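Local coordinates for methyltransferase (Streptomyces regensis, PDB 5N5D), which binds S-adenosylmethionine and probably transfers its methyl group to a hydroxyl group during tomaymycin biosynthesis, at residues Trp78-Leu83 against Gly87-Ile92; Glu100-Arg105 against Val115-Gly120; Glu195-Arg200 against Gly218-Leu223. All blocks are in the same frame, centred on the assembly; numbering follows the deposited sequence.

Interaction 1. Residues Trp78-Leu83 against Gly87-Ile92; sequences WLARAL and GRLVTI
Leu-79, Ala-80 and Leu-83 pack on Leu-89 in a buried apolar contact between helix 74-80, with the turn after it, and strand 88-93. No hydrogen bond crosses it. The closest approach is made by Leu-83. Leu-83 CD1 lies 3.5 Å from the backbone N of Leu-89 and 4.0 Å from Leu-89 CB. This methyl therefore rests on the strand backbone as well as on a side chain. The other branch, Leu-83 CD2, lies 3.9 Å from Arg-88 O. Gly-87 has no side chain, which leaves room for this leucine beside the chain.

Leu-89 answers from the strand with both methyls. CG is anti to the backbone N (chi1 172°), and the fork reaches the helix. Leu-89 CD1 meets Leu-79 CB at 4.3 Å, and Leu-89 CD2 meets Ala-80 CB at 4.2 Å. The chain bends through a type I beta turn from Ala-80 to Leu-83, with Leu-83 N hydrogen-bonded to Ala-80 O at 3.1 Å. Ile-65 of the neighbouring strand touches both Leu-83 and Leu-89 and continues the apolar layer. The arrangement is that of a beta-alpha-beta crossover, strand 64-68, helix 74-80 and strand 88-93, in the Rossmann-like fold of an S-adenosylmethionine-dependent methyltransferase.

Interaction 2. Residues Glu100-Arg105 against Val115-Gly120; sequences ESAASR and VEQHVG
Gln-117 reaches from strand 115-119 to Ala-102 and Ala-103 of helix 96-108, and its amide makes the whole cross-contact. The close part is at the amide oxygen. Gln-117 OE1 lies 3.2 Å from Ala-103 CB and equally 3.2 Å from Ala-103 CA, so it is pressed on carbon atoms of the helix. The nitrogen is looser: Gln-117 NE2 stands 4.1 Å from Ala-102 CB. Its polar partner is Ala-99 O, earlier in the same helix, to which it is hydrogen-bonded. The side chain is extended beyond CG (chi2 -171°), which carries the amide across to the helix.

Ala-102 is buried, while Ala-103 and Gln-117 are partly exposed. The exposed Glu-100 starts its side chain away from the strand. On the other face of the strand, His-118 NE2 donates to Glu-116 OE2 at 2.6 Å. The acceptor lies in the ring plane and uses its anti lone pair. Helix and strand belong to a beta-alpha-beta unit with strand 88-93, and Gly-120, just past the strand, touches the bound S-adenosylmethionine. Small alanines let the Gln-117 side-chain amide lie close to the helix. The amide is fixed by its hydrogen bond to Ala-99 O, while its contacts with the alanines are van der Waals touches of a polar group on carbon.

Interaction 3. Residues Glu195-Arg200 against Gly218-Leu223; sequences EMLAGR and GFTLAL
Leu-197 and Thr-220 meet tip to tip, methyl against methyl. Leu-197 CD1 is 4.1 Å from Thr-220 CG2. The other branch of the leucine, Leu-197 CD2, lies 4.4 Å from Ala-222 CB. One fork on helix 185-198 thus spans two residues of strand 217-224 whose side chains start toward the helix. The three touching residues are buried, and no hydrogen bond passes between the segments.

The threonine's torsion sets this up. Thr-220 has CG2 anti to its own N, which turns the methyl to the leucine, while OG1 sits beside the N (chi1 -58°). The hydroxyl is then hydrogen-bonded to Ser-207 OG on the adjacent strand 203-211.

Farther out, Ala-205 of strand 203-211 touches both Leu-197 and Ala-222, and Phe-153 of helix 149-158 packs on Leu-197. Leu-21 of the second subunit also packs on Leu-197, so this helix end is part of the dimer contact. Helix 185-198 here packs on the antiparallel strand pair 217-224 and 203-211, at one end of the mixed sheet of the Rossmann-like fold. The helix and strand are held by dispersion and burial of methyl groups, with the threonine's polar end satisfied by a bond inside the sheet.

From the N terminus, the chain first closes a short loop at interaction 1, where three residues separate the two segments. Interaction 2 follows with nine intervening residues, and interaction 3 closes the longest loop, with seventeen residues that include all of strand 203-211. The three run in series; none nests or crosses. Interactions 1 and 2 touch through neighbouring strands: Leu-89 O to Glu-116 N is 2.8 Å, a probable hydrogen bond. They form successive beta-alpha-beta units toward the 115-119 edge of the sheet. Interaction 3 lies on the opposite side of the chain's centre from interaction 2, their centres about 28 Å apart, and ties helix 185-198 to the antiparallel part.

Interaction 1. Residues Trp78-Leu83 against Gly87-Ile92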
# COMPACT_ATOMS: atom_id res chain seq x y z
N TRP A 78 -8.18 -10.19 -9.30
CA TRP A 78 -7.34 -10.07 -8.11
C TRP A 78 -8.19 -9.85 -6.87
O TRP A 78 -7.91 -10.43 -5.81
CB TRP A 78 -6.35 -8.93 -8.28
CG TRP A 78 -5.13 -9.29 -9.09
CD1 TRP A 78 -4.78 -8.81 -10.31
CD2 TRP A 78 -4.10 -10.21 -8.71
NE1 TRP A 78 -3.59 -9.36 -10.72
CE2 TRP A 78 -3.15 -10.23 -9.75
CE3 TRP A 78 -3.89 -11.02 -7.59
CZ2 TRP A 78 -2.01 -11.03 -9.71
CZ3 TRP A 78 -2.75 -11.81 -7.55
CH2 TRP A 78 -1.83 -11.81 -8.60
N LEU A 79 -9.22 -9.02 -6.97
CA LEU A 79 -10.06 -8.76 -5.81
C LEU A 79 -10.88 -9.99 -5.44
O LEU A 79 -10.98 -10.36 -4.26
CB LEU A 79 -10.98 -7.57 -6.08
CG LEU A 79 -10.29 -6.21 -6.10
CD1 LEU A 79 -11.26 -5.17 -6.63
CD2 LEU A 79 -9.80 -5.82 -4.72
N ALA A 80 -11.50 -10.64 -6.43
CA ALA A 80 -12.33 -11.80 -6.15
C ALA A 80 -11.51 -12.94 -5.56
O ALA A 80 -12.01 -13.70 -4.72
CB ALA A 80 -13.05 -12.27 -7.42
N ARG A 81 -10.24 -13.07 -5.96
CA ARG A 81 -9.42 -14.15 -5.44
C ARG A 81 -8.97 -13.92 -4.00
O ARG A 81 -8.42 -14.84 -3.39
CB ARG A 81 -8.21 -14.36 -6.35
CG ARG A 81 -8.59 -15.11 -7.61
CD ARG A 81 -7.42 -15.36 -8.54
NE ARG A 81 -7.79 -16.32 -9.57
CZ ARG A 81 -7.10 -16.55 -10.68
NH1 ARG A 81 -5.98 -15.87 -10.92
NH2 ARG A 81 -7.53 -17.44 -11.56
N ALA A 82 -9.19 -12.72 -3.45
CA ALA A 82 -8.96 -12.48 -2.03
C ALA A 82 -10.12 -12.95 -1.17
O ALA A 82 -9.98 -13.00 0.06
CB ALA A 82 -8.73 -10.99 -1.80
N LEU A 83 -11.26 -13.28 -1.77
CA LEU A 83 -12.49 -13.50 -1.02
C LEU A 83 -12.55 -14.91 -0.43
O LEU A 83 -12.06 -15.87 -1.03
CB LEU A 83 -13.70 -13.31 -1.91
CG LEU A 83 -13.99 -11.90 -2.41
CD1 LEU A 83 -15.04 -11.93 -3.51
CD2 LEU A 83 -14.46 -11.03 -1.26
N GLY A 87 -17.82 -15.03 0.23
CA GLY A 87 -17.66 -13.62 -0.09
C GLY A 87 -18.33 -13.23 -1.40
O GLY A 87 -18.84 -14.06 -2.15
N ARG A 88 -18.31 -11.93 -1.67
CA ARG A 88 -18.84 -11.43 -2.94
C ARG A 88 -18.10 -10.18 -3.36
O ARG A 88 -17.78 -9.32 -2.52
CB ARG A 88 -20.34 -11.15 -2.86
CG ARG A 88 -20.96 -10.85 -4.23
CD ARG A 88 -22.26 -11.60 -4.48
NE ARG A 88 -23.37 -11.06 -3.70
CZ ARG A 88 -23.81 -11.56 -2.55
NH1 ARG A 88 -24.83 -10.99 -1.93
NH2 ARG A 88 -23.24 -12.63 -2.01
N LEU A 89 -17.82 -10.10 -4.65
CA LEU A 89 -17.36 -8.89 -5.32
C LEU A 89 -18.52 -8.35 -6.15
O LEU A 89 -19.05 -9.06 -7.02
CB LEU A 89 -16.15 -9.18 -6.21
CG LEU A 89 -15.72 -8.02 -7.11
CD1 LEU A 89 -15.20 -6.86 -6.28
CD2 LEU A 89 -14.67 -8.48 -8.11
N VAL A 90 -18.93 -7.13 -5.87
CA VAL A 90 -19.92 -6.43 -6.67
C VAL A 90 -19.15 -5.44 -7.53
O VAL A 90 -18.43 -4.59 -6.99
CB VAL A 90 -20.96 -5.72 -5.79
CG1 VAL A 90 -21.99 -4.99 -6.64
CG2 VAL A 90 -21.64 -6.72 -4.87
N THR A 91 -19.26 -5.55 -8.85
CA THR A 91 -18.49 -4.68 -9.73
C THR A 91 -19.40 -4.05 -10.77
O THR A 91 -20.36 -4.66 -11.24
CB THR A 91 -17.32 -5.45 -10.38
OG1 THR A 91 -16.51 -4.54 -11.12
CG2 THR A 91 -17.82 -6.59 -11.27
N ILE A 92 -19.08 -2.80 -11.12
CA ILE A 92 -19.91 -1.96 -11.97
C ILE A 92 -19.12 -1.51 -13.19
O ILE A 92 -17.98 -1.03 -13.06
CB ILE A 92 -20.42 -0.71 -11.21
CG1 ILE A 92 -21.14 -1.10 -9.93
CG2 ILE A 92 -21.32 0.12 -12.13
CD1 ILE A 92 -21.48 0.08 -9.03

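Interaction 2. Residues Glu100-Arg105 against Val115-Gly120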
# COMPACT_ATOMS: atom_id res chain seq x y z
N GLU A 100 -18.98 -7.83 -20.60
CA GLU A 100 -19.11 -9.18 -21.14
C GLU A 100 -17.75 -9.84 -21.28
O GLU A 100 -17.60 -11.04 -21.01
CB GLU A 100 -19.84 -9.14 -22.48
CG GLU A 100 -21.32 -8.80 -22.37
CD GLU A 100 -22.01 -8.66 -23.72
OE1 GLU A 100 -21.31 -8.59 -24.75
OE2 GLU A 100 -23.26 -8.62 -23.75
N SER A 101 -16.74 -9.08 -21.70
CA SER A 101 -15.37 -9.60 -21.73
C SER A 101 -14.91 -9.98 -20.33
O SER A 101 -14.37 -11.07 -20.11
CB SER A 101 -14.44 -8.55 -22.35
OG SER A 101 -13.10 -9.02 -22.42
N ALA A 102 -15.15 -9.11 -19.36
CA ALA A 102 -14.77 -9.41 -17.98
C ALA A 102 -15.46 -10.68 -17.48
O ALA A 102 -14.84 -11.49 -16.78
CB ALA A 102 -15.11 -8.23 -17.08
N ALA A 103 -16.74 -10.86 -17.83
CA ALA A 103 -17.45 -12.06 -17.40
C ALA A 103 -16.73 -13.32 -17.87
O ALA A 103 -16.63 -14.30 -17.12
CB ALA A 103 -18.88 -12.03 -17.93
N SER A 104 -16.23 -13.31 -19.10
CA SER A 104 -15.51 -14.47 -19.62
C SER A 104 -14.22 -14.71 -18.84
O SER A 104 -13.87 -15.87 -18.55
CB SER A 104 -15.21 -14.27 -21.10
OG SER A 104 -16.40 -14.20 -21.86
N ARG A 105 -13.49 -13.64 -18.50
CA ARG A 105 -12.27 -13.79 -17.71
C ARG A 105 -12.57 -14.32 -16.31
O ARG A 105 -11.85 -15.17 -15.79
CB ARG A 105 -11.55 -12.44 -17.60
CG ARG A 105 -11.23 -11.75 -18.91
CD ARG A 105 -10.22 -12.51 -19.74
NE ARG A 105 -10.82 -13.59 -20.52
CZ ARG A 105 -11.50 -13.42 -21.66
NH1 ARG A 105 -11.68 -12.20 -22.15
NH2 ARG A 105 -11.99 -14.46 -22.30
N VAL A 115 -18.85 -13.26 -7.93
CA VAL A 115 -18.92 -11.93 -8.53
C VAL A 115 -20.35 -11.64 -8.96
O VAL A 115 -21.02 -12.48 -9.57
CB VAL A 115 -17.95 -11.80 -9.72
CG1 VAL A 115 -18.00 -10.38 -10.28
CG2 VAL A 115 -16.54 -12.14 -9.30
N GLU A 116 -20.80 -10.43 -8.64
CA GLU A 116 -22.08 -9.89 -9.08
C GLU A 116 -21.77 -8.67 -9.94
O GLU A 116 -21.36 -7.62 -9.43
CB GLU A 116 -22.94 -9.52 -7.87
CG GLU A 116 -24.22 -8.79 -8.18
CD GLU A 116 -24.92 -8.35 -6.92
OE1 GLU A 116 -25.06 -9.19 -6.01
OE2 GLU A 116 -25.30 -7.17 -6.83
N GLN A 117 -21.94 -8.82 -11.25
CA GLN A 117 -21.65 -7.74 -12.19
C GLN A 117 -22.90 -6.90 -12.46
O GLN A 117 -24.01 -7.43 -12.56
CB GLN A 117 -21.13 -8.29 -13.51
CG GLN A 117 -19.76 -8.93 -13.42
CD GLN A 117 -19.21 -9.26 -14.79
OE1 GLN A 117 -19.09 -10.43 -15.15
NE2 GLN A 117 -18.87 -8.23 -15.55
N HIS A 118 -22.69 -5.60 -12.60
CA HIS A 118 -23.73 -4.65 -12.99
C HIS A 118 -23.25 -3.86 -14.19
O HIS A 118 -22.07 -3.49 -14.26
CB HIS A 118 -24.08 -3.70 -11.84
CG HIS A 118 -24.69 -4.38 -10.66
ND1 HIS A 118 -26.05 -4.37 -10.41
CD2 HIS A 118 -24.13 -5.11 -9.66
CE1 HIS A 118 -26.29 -5.06 -9.31
NE2 HIS A 118 -25.15 -5.52 -8.84
N VAL A 119 -24.15 -3.61 -15.13
CA VAL A 119 -23.86 -2.83 -16.32
C VAL A 119 -24.69 -1.55 -16.26
O VAL A 119 -25.92 -1.60 -16.22
CB VAL A 119 -24.15 -3.62 -17.61
CG1 VAL A 119 -23.98 -2.74 -18.84
CG2 VAL A 119 -23.23 -4.82 -17.69
N GLY A 120 -24.01 -0.41 -16.26
CA GLY A 120 -24.69 0.87 -16.30
C GLY A 120 -23.84 1.95 -15.65
O GLY A 120 -22.70 1.73 -15.26

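Interaction 3. Residues Glu195-Arg200 against Gly218-Leu223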
# COMPACT_ATOMS: atom_id res chain seq x y z
N GLU A 195 -10.14 17.24 -0.50
CA GLU A 195 -10.69 18.24 0.41
C GLU A 195 -11.73 17.64 1.35
O GLU A 195 -11.79 17.99 2.54
CB GLU A 195 -11.29 19.39 -0.40
CG GLU A 195 -10.25 20.24 -1.09
CD GLU A 195 -10.84 21.17 -2.12
OE1 GLU A 195 -12.09 21.32 -2.15
OE2 GLU A 195 -10.06 21.73 -2.90
N MET A 196 -12.58 16.74 0.83
CA MET A 196 -13.54 16.05 1.69
C MET A 196 -12.83 15.25 2.77
O MET A 196 -13.24 15.26 3.94
CB MET A 196 -14.44 15.13 0.86
CG MET A 196 -15.37 15.84 -0.09
SD MET A 196 -16.09 14.73 -1.33
CE MET A 196 -17.25 13.80 -0.34
N LEU A 197 -11.76 14.54 2.40
CA LEU A 197 -10.98 13.80 3.39
C LEU A 197 -10.41 14.73 4.45
O LEU A 197 -10.46 14.42 5.65
CB LEU A 197 -9.87 13.01 2.70
CG LEU A 197 -10.32 11.75 1.96
CD1 LEU A 197 -9.20 11.25 1.07
CD2 LEU A 197 -10.75 10.68 2.97
N ALA A 198 -9.87 15.89 4.04
CA ALA A 198 -9.33 16.83 5.01
C ALA A 198 -10.41 17.30 5.98
O ALA A 198 -10.12 17.54 7.16
CB ALA A 198 -8.72 18.03 4.30
N GLY A 199 -11.64 17.46 5.50
CA GLY A 199 -12.71 18.07 6.26
C GLY A 199 -13.50 17.17 7.18
O GLY A 199 -14.45 17.65 7.82
N ARG A 200 -13.15 15.89 7.30
CA ARG A 200 -13.87 15.02 8.23
C ARG A 200 -12.88 14.12 8.95
O ARG A 200 -11.76 13.89 8.48
CB ARG A 200 -14.95 14.21 7.50
CG ARG A 200 -14.42 13.28 6.43
CD ARG A 200 -15.56 12.85 5.51
NE ARG A 200 -16.60 12.14 6.25
CZ ARG A 200 -17.87 12.01 5.87
NH1 ARG A 200 -18.71 11.33 6.63
NH2 ARG A 200 -18.29 12.56 4.75
N GLY A 218 -0.73 7.60 -9.13
CA GLY A 218 -0.80 7.38 -7.70
C GLY A 218 -2.19 6.94 -7.28
O GLY A 218 -3.14 6.95 -8.06
N PHE A 219 -2.29 6.56 -6.00
CA PHE A 219 -3.55 6.10 -5.44
C PHE A 219 -3.74 6.69 -4.05
O PHE A 219 -2.78 7.13 -3.40
CB PHE A 219 -3.60 4.57 -5.36
CG PHE A 219 -2.61 3.97 -4.39
CD1 PHE A 219 -1.30 3.71 -4.77
CD2 PHE A 219 -3.00 3.64 -3.10
CE1 PHE A 219 -0.40 3.14 -3.88
CE2 PHE A 219 -2.11 3.07 -2.21
CZ PHE A 219 -0.80 2.81 -2.59
N THR A 220 -4.99 6.69 -3.61
CA THR A 220 -5.36 7.07 -2.26
C THR A 220 -5.88 5.84 -1.53
O THR A 220 -6.68 5.08 -2.08
CB THR A 220 -6.44 8.16 -2.26
OG1 THR A 220 -5.95 9.29 -2.97
CG2 THR A 220 -6.80 8.57 -0.83
N LEU A 221 -5.42 5.66 -0.30
CA LEU A 221 -5.90 4.60 0.57
C LEU A 221 -6.53 5.24 1.79
O LEU A 221 -5.86 6.00 2.50
CB LEU A 221 -4.77 3.65 0.96
CG LEU A 221 -5.22 2.39 1.70
CD1 LEU A 221 -4.23 1.27 1.48
CD2 LEU A 221 -5.40 2.64 3.19
N ALA A 222 -7.80 4.95 2.02
CA ALA A 222 -8.55 5.50 3.12
C ALA A 222 -9.09 4.39 4.00
O ALA A 222 -9.49 3.32 3.52
CB ALA A 222 -9.71 6.37 2.61
N LEU A 223 -9.08 4.63 5.31
CA LEU A 223 -9.64 3.74 6.30
C LEU A 223 -10.82 4.44 6.96
O LEU A 223 -10.67 5.55 7.49
CB LEU A 223 -8.60 3.37 7.35
CG LEU A 223 -9.08 2.50 8.52
CD1 LEU A 223 -9.46 1.12 8.04
CD2 LEU A 223 -7.99 2.43 9.58